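Long-range contacts in BtGH115A (Bacteroides thetaiotaomicron, PDB 5BY3), which acts as a family GH115 4-O-methyl-alpha-glucuronidase with specificity for decorated arabinogalactans: residues T42-L47 / Y118-I123; S522-N527 / T638-A643. All coordinates share one frame; numbering follows the deposited sequence.

Contact 1: T42-L47 / Y118-I123; sequences TSLDLL and YGILEI
I120 reaches from helix 113-126 between S43, L44 and L47 of helix 38-55. Its CB points at the neighbouring helix, and there the side chain forks. CG2 lies anti to the backbone N because chi1 is -62°. That branch rests on the backbone, with CG2 3.5 Å from S43 O, and also meets L47, where I120 CG2 is 3.8 Å from L47 CD2. The other branch runs through CG1 to the tip. I120 CD1 ends 3.8 Å from L44 CG, and the two side chains cross at about a right angle. L47 spreads its other methyl onward, so L47 CD1 touches I123 CG2 at 3.8 Å. L121 closes the other edge, with L121 CD2 4.0 Å from L46 CB. No hydrogen bond crosses the contact. The buried hydroxyl of S43 is satisfied within its own helix, by V39 O. The two segments run almost parallel, 4° apart, with axes 9.0 Å from each other. They belong to the N-terminal alpha/beta region with its six-stranded mixed sheet. L44 touches C32, just beyond strand 28-31. S43 and L121 both pack on L204 of helix 193-205, which joins this helix pair to the TIM-barrel part of the chain.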
loop_
_atom_site.group_PDB
_atom_site.type_symbol
_atom_site.label_atom_id
_atom_site.label_comp_id
_atom_site.label_asym_id
_atom_site.label_seq_id
_atom_site.Cartn_x
_atom_site.Cartn_y
_atom_site.Cartn_z
ATOM N N THR A 42 -23.311 0.420 -13.898
ATOM C CA THR A 42 -22.808 1.228 -12.780
ATOM C C THR A 42 -21.786 2.273 -13.229
ATOM O O THR A 42 -21.838 3.398 -12.761
ATOM C CB THR A 42 -22.177 0.337 -11.711
ATOM O OG1 THR A 42 -23.113 -0.667 -11.334
ATOM C CG2 THR A 42 -21.843 1.143 -10.500
ATOM N N SER A 43 -20.896 1.877 -14.145
ATOM C CA SER A 43 -19.806 2.704 -14.677
ATOM C C SER A 43 -20.304 3.759 -15.641
ATOM O O SER A 43 -19.761 4.877 -15.718
ATOM C CB SER A 43 -18.777 1.827 -15.408
ATOM O OG SER A 43 -18.438 0.709 -14.600
ATOM N N LEU A 44 -21.318 3.370 -16.402
ATOM C CA LEU A 44 -22.067 4.307 -17.181
ATOM C C LEU A 44 -22.623 5.451 -16.326
ATOM O O LEU A 44 -22.411 6.604 -16.668
ATOM C CB LEU A 44 -23.160 3.595 -17.960
ATOM C CG LEU A 44 -22.658 3.156 -19.332
ATOM C CD1 LEU A 44 -23.811 2.534 -20.098
ATOM C CD2 LEU A 44 -22.092 4.322 -20.109
ATOM N N ASP A 45 -23.287 5.124 -15.216
ATOM C CA ASP A 45 -23.765 6.142 -14.268
ATOM C C ASP A 45 -22.630 7.084 -13.830
ATOM O O ASP A 45 -22.794 8.326 -13.839
ATOM C CB ASP A 45 -24.445 5.500 -13.043
ATOM C CG ASP A 45 -25.837 4.939 -13.341
ATOM O OD1 ASP A 45 -26.343 5.041 -14.485
ATOM O OD2 ASP A 45 -26.445 4.386 -12.404
ATOM N N LEU A 46 -21.483 6.488 -13.494
ATOM C CA LEU A 46 -20.315 7.230 -13.060
ATOM C C LEU A 46 -19.817 8.151 -14.153
ATOM O O LEU A 46 -19.444 9.261 -13.862
ATOM C CB LEU A 46 -19.181 6.300 -12.649
ATOM C CG LEU A 46 -19.009 5.999 -11.171
ATOM C CD1 LEU A 46 -17.760 5.145 -10.983
ATOM C CD2 LEU A 46 -18.959 7.280 -10.335
ATOM N N LEU A 47 -19.840 7.703 -15.406
ATOM C CA LEU A 47 -19.397 8.560 -16.517
ATOM C C LEU A 47 -20.343 9.737 -16.734
ATOM O O LEU A 47 -19.909 10.864 -17.007
ATOM C CB LEU A 47 -19.190 7.763 -17.813
ATOM C CG LEU A 47 -18.781 8.531 -19.067
ATOM C CD1 LEU A 47 -17.365 9.063 -19.033
ATOM C CD2 LEU A 47 -18.929 7.650 -20.279
ATOM N N TYR A 118 -14.044 -0.711 -17.494
ATOM C CA TYR A 118 -12.780 0.010 -17.378
ATOM C C TYR A 118 -12.564 0.944 -18.559
ATOM O O TYR A 118 -12.008 2.061 -18.386
ATOM C CB TYR A 118 -11.626 -0.966 -17.180
ATOM C CG TYR A 118 -11.708 -1.743 -15.893
ATOM C CD1 TYR A 118 -12.188 -1.129 -14.725
ATOM C CD2 TYR A 118 -11.281 -3.085 -15.812
ATOM C CE1 TYR A 118 -12.251 -1.799 -13.528
ATOM C CE2 TYR A 118 -11.349 -3.774 -14.591
ATOM C CZ TYR A 118 -11.847 -3.125 -13.454
ATOM O OH TYR A 118 -11.953 -3.738 -12.204
ATOM N N GLY A 119 -13.030 0.498 -19.742
ATOM C CA GLY A 119 -13.084 1.342 -20.970
ATOM C C GLY A 119 -13.867 2.642 -20.838
ATOM O O GLY A 119 -13.390 3.707 -21.230
ATOM N N ILE A 120 -15.077 2.521 -20.286
ATOM C CA ILE A 120 -15.965 3.640 -19.933
ATOM C C ILE A 120 -15.318 4.639 -18.966
ATOM O O ILE A 120 -15.376 5.863 -19.175
ATOM C CB ILE A 120 -17.275 3.100 -19.319
ATOM C CG1 ILE A 120 -18.002 2.226 -20.358
ATOM C CG2 ILE A 120 -18.130 4.258 -18.797
ATOM C CD1 ILE A 120 -19.236 1.497 -19.868
ATOM N N LEU A 121 -14.706 4.101 -17.918
ATOM C CA LEU A 121 -14.005 4.889 -16.915
ATOM C C LEU A 121 -12.693 5.471 -17.405
ATOM O O LEU A 121 -12.154 6.348 -16.781
ATOM C CB LEU A 121 -13.829 4.073 -15.637
ATOM C CG LEU A 121 -15.182 3.890 -14.901
ATOM C CD1 LEU A 121 -15.071 2.978 -13.705
ATOM C CD2 LEU A 121 -15.814 5.199 -14.455
ATOM N N GLU A 122 -12.204 5.013 -18.547
ATOM C CA GLU A 122 -11.022 5.596 -19.174
ATOM C C GLU A 122 -11.387 6.939 -19.773
ATOM O O GLU A 122 -10.557 7.871 -19.825
ATOM C CB GLU A 122 -10.496 4.662 -20.273
ATOM C CG GLU A 122 -9.250 5.103 -21.020
ATOM C CD GLU A 122 -8.084 5.519 -20.124
ATOM O OE1 GLU A 122 -7.774 4.842 -19.098
ATOM O OE2 GLU A 122 -7.451 6.532 -20.487
ATOM N N ILE A 123 -12.629 7.021 -20.240
ATOM C CA ILE A 123 -13.163 8.215 -20.888
ATOM C C ILE A 123 -13.296 9.251 -19.804
ATOM O O ILE A 123 -13.008 10.415 -20.031
ATOM C CB ILE A 123 -14.525 7.944 -21.547
ATOM C CG1 ILE A 123 -14.346 6.863 -22.625
ATOM C CG2 ILE A 123 -15.166 9.236 -22.083
ATOM C CD1 ILE A 123 -15.624 6.552 -23.369
#

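Contact 2: S522-N527 / T638-A643; sequences SEREIN and TADRKA
D640 OD1 is gripped by two donors from the start of helix 523-543. S522 OG gives it a hydrogen bond of 2.9 Å, arriving on the anti side of the carboxylate and tilted out of its plane. R524 NH1 lies 2.8 Å from the same D640 OD1 and forms a salt bridge. As a hydrogen bond this is weak, bent to 127° at the hydrogen. The guanidinium and carboxylate planes are turned 53° apart, so they do not pair flat. The arginine chain passes across the acid, with R524 CD 3.2 Å from D640 OD2. S522 is the N-cap. At chi1 68° its OG sits between the backbone N and the carbonyl carbon, where it can also accept from E525 N at 2.9 Å. In return S522 N donates to E525 OE1 at 2.9 Å. Both bonds are nearly straight and complete a capping box. With an alanine here in place of S522 the hydroxyl is gone, which would probably leave E525 N without its side-chain acceptor and D640 OD1 without its serine donor. T638 O adds a CA-H...O contact, 3.4 Å from S522 CA. Further along the loop, R641 forms a salt bridge with E691 and a cation-pi contact with Y774 in the C-terminal beta region. The helix N-terminus and R524 probably favour a charged D640, while the nearby E525 carboxylate would oppose it in part.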
loop_
_atom_site.group_PDB
_atom_site.type_symbol
_atom_site.label_atom_id
_atom_site.label_comp_id
_atom_site.label_asym_id
_atom_site.label_seq_id
_atom_site.Cartn_x
_atom_site.Cartn_y
_atom_site.Cartn_z
ATOM N N SER A 522 22.465 13.019 17.887
ATOM C CA SER A 522 23.128 14.169 18.502
ATOM C C SER A 522 22.267 15.421 18.438
ATOM O O SER A 522 21.380 15.511 17.608
ATOM C CB SER A 522 24.398 14.474 17.740
ATOM O OG SER A 522 24.041 14.958 16.450
ATOM N N GLU A 523 22.561 16.395 19.290
ATOM C CA GLU A 523 21.988 17.740 19.199
ATOM C C GLU A 523 22.017 18.333 17.796
ATOM O O GLU A 523 20.991 18.842 17.300
ATOM C CB GLU A 523 22.641 18.692 20.193
ATOM C CG GLU A 523 21.606 19.675 20.734
ATOM C CD GLU A 523 22.182 20.843 21.522
ATOM O OE1 GLU A 523 23.221 20.660 22.183
ATOM O OE2 GLU A 523 21.557 21.927 21.498
ATOM N N ARG A 524 23.174 18.219 17.152
ATOM C CA ARG A 524 23.376 18.679 15.777
ATOM C C ARG A 524 22.370 18.013 14.804
ATOM O O ARG A 524 21.593 18.713 14.156
ATOM C CB ARG A 524 24.851 18.523 15.367
ATOM C CG ARG A 524 25.180 18.966 13.949
ATOM C CD ARG A 524 26.515 18.386 13.530
ATOM N NE ARG A 524 26.482 17.818 12.170
ATOM C CZ ARG A 524 26.104 16.574 11.840
ATOM N NH1 ARG A 524 25.696 15.708 12.764
ATOM N NH2 ARG A 524 26.129 16.189 10.563
ATOM N N GLU A 525 22.336 16.679 14.769
ATOM C CA GLU A 525 21.363 15.907 13.946
ATOM C C GLU A 525 19.890 16.272 14.234
ATOM O O GLU A 525 19.059 16.307 13.325
ATOM C CB GLU A 525 21.571 14.387 14.132
ATOM C CG GLU A 525 22.850 13.834 13.500
ATOM C CD GLU A 525 23.294 12.443 14.013
ATOM O OE1 GLU A 525 22.993 12.058 15.165
ATOM O OE2 GLU A 525 24.019 11.735 13.263
ATOM N N ILE A 526 19.581 16.556 15.498
ATOM C CA ILE A 526 18.224 16.928 15.896
ATOM C C ILE A 526 17.858 18.288 15.307
ATOM O O ILE A 526 16.818 18.422 14.642
ATOM C CB ILE A 526 18.055 16.899 17.429
ATOM C CG1 ILE A 526 18.078 15.466 17.935
ATOM C CG2 ILE A 526 16.759 17.563 17.849
ATOM C CD1 ILE A 526 18.360 15.347 19.412
ATOM N N ASN A 527 18.740 19.271 15.521
ATOM C CA ASN A 527 18.597 20.623 14.944
ATOM C C ASN A 527 18.480 20.612 13.439
ATOM O O ASN A 527 17.586 21.262 12.890
ATOM C CB ASN A 527 19.755 21.524 15.372
ATOM C CG ASN A 527 19.666 21.894 16.834
ATOM O OD1 ASN A 527 18.588 21.888 17.396
ATOM N ND2 ASN A 527 20.791 22.198 17.448
ATOM N N THR A 638 23.555 11.823 22.990
ATOM C CA THR A 638 24.468 11.199 22.031
ATOM C C THR A 638 25.387 12.295 21.529
ATOM O O THR A 638 24.941 13.386 21.218
ATOM C CB THR A 638 23.689 10.528 20.873
ATOM O OG1 THR A 638 22.889 9.478 21.425
ATOM C CG2 THR A 638 24.632 9.960 19.804
ATOM N N ALA A 639 26.676 11.991 21.529
ATOM C CA ALA A 639 27.714 12.859 21.008
ATOM C C ALA A 639 27.770 12.677 19.509
ATOM O O ALA A 639 27.534 11.576 18.996
ATOM C CB ALA A 639 29.050 12.502 21.633
ATOM N N ASP A 640 28.072 13.776 18.822
ATOM C CA ASP A 640 28.300 13.790 17.387
ATOM C C ASP A 640 29.581 13.015 17.147
ATOM O O ASP A 640 30.547 13.139 17.901
ATOM C CB ASP A 640 28.449 15.247 16.941
ATOM C CG ASP A 640 27.819 15.529 15.599
ATOM O OD1 ASP A 640 26.671 15.094 15.333
ATOM O OD2 ASP A 640 28.481 16.219 14.803
ATOM N N ARG A 641 29.604 12.176 16.137
ATOM C CA ARG A 641 30.766 11.356 15.979
ATOM C C ARG A 641 31.328 11.519 14.575
ATOM O O ARG A 641 30.658 11.198 13.599
ATOM C CB ARG A 641 30.435 9.916 16.307
ATOM C CG ARG A 641 31.670 9.057 16.423
ATOM C CD ARG A 641 31.240 7.657 16.766
ATOM N NE ARG A 641 32.356 6.723 16.685
ATOM C CZ ARG A 641 32.253 5.503 16.170
ATOM N NH1 ARG A 641 31.099 5.095 15.666
ATOM N NH2 ARG A 641 33.299 4.691 16.144
ATOM N N LYS A 642 32.556 12.031 14.503
ATOM C CA LYS A 642 33.237 12.313 13.243
ATOM C C LYS A 642 33.698 11.036 12.518
ATOM O O LYS A 642 34.580 10.295 13.002
ATOM C CB LYS A 642 34.406 13.293 13.473
ATOM C CG LYS A 642 35.203 13.725 12.229
ATOM C CD LYS A 642 34.592 14.912 11.475
ATOM C CE LYS A 642 35.562 15.535 10.473
ATOM N NZ LYS A 642 35.986 14.594 9.397
ATOM N N ALA A 643 33.058 10.809 11.367
ATOM C CA ALA A 643 33.446 9.809 10.365
ATOM C C ALA A 643 34.625 10.333 9.550
ATOM O O ALA A 643 34.681 11.525 9.278
ATOM C CB ALA A 643 32.260 9.531 9.448
#

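How the contacts relate
Contact 1 and contact 2 lie on opposite sides of the chain's centre, their centres about 25 Å and about 34 Å from it, and about 55 Å from each other. Their nearest atoms are about 44 Å apart, so they do not touch. Contact 1 closes before contact 2 opens along the chain, and the eight-stranded parallel sheet of the barrel comes between them in sequence. The nickel site, with L404 and D436, also falls in that interval and uses no residue of either contact. Contact 1 is buried and apolar, whereas contact 2 is polar and at the surface. A sulfate lies about 4 Å from the E525 side chain, probably from the crystallisation liquor.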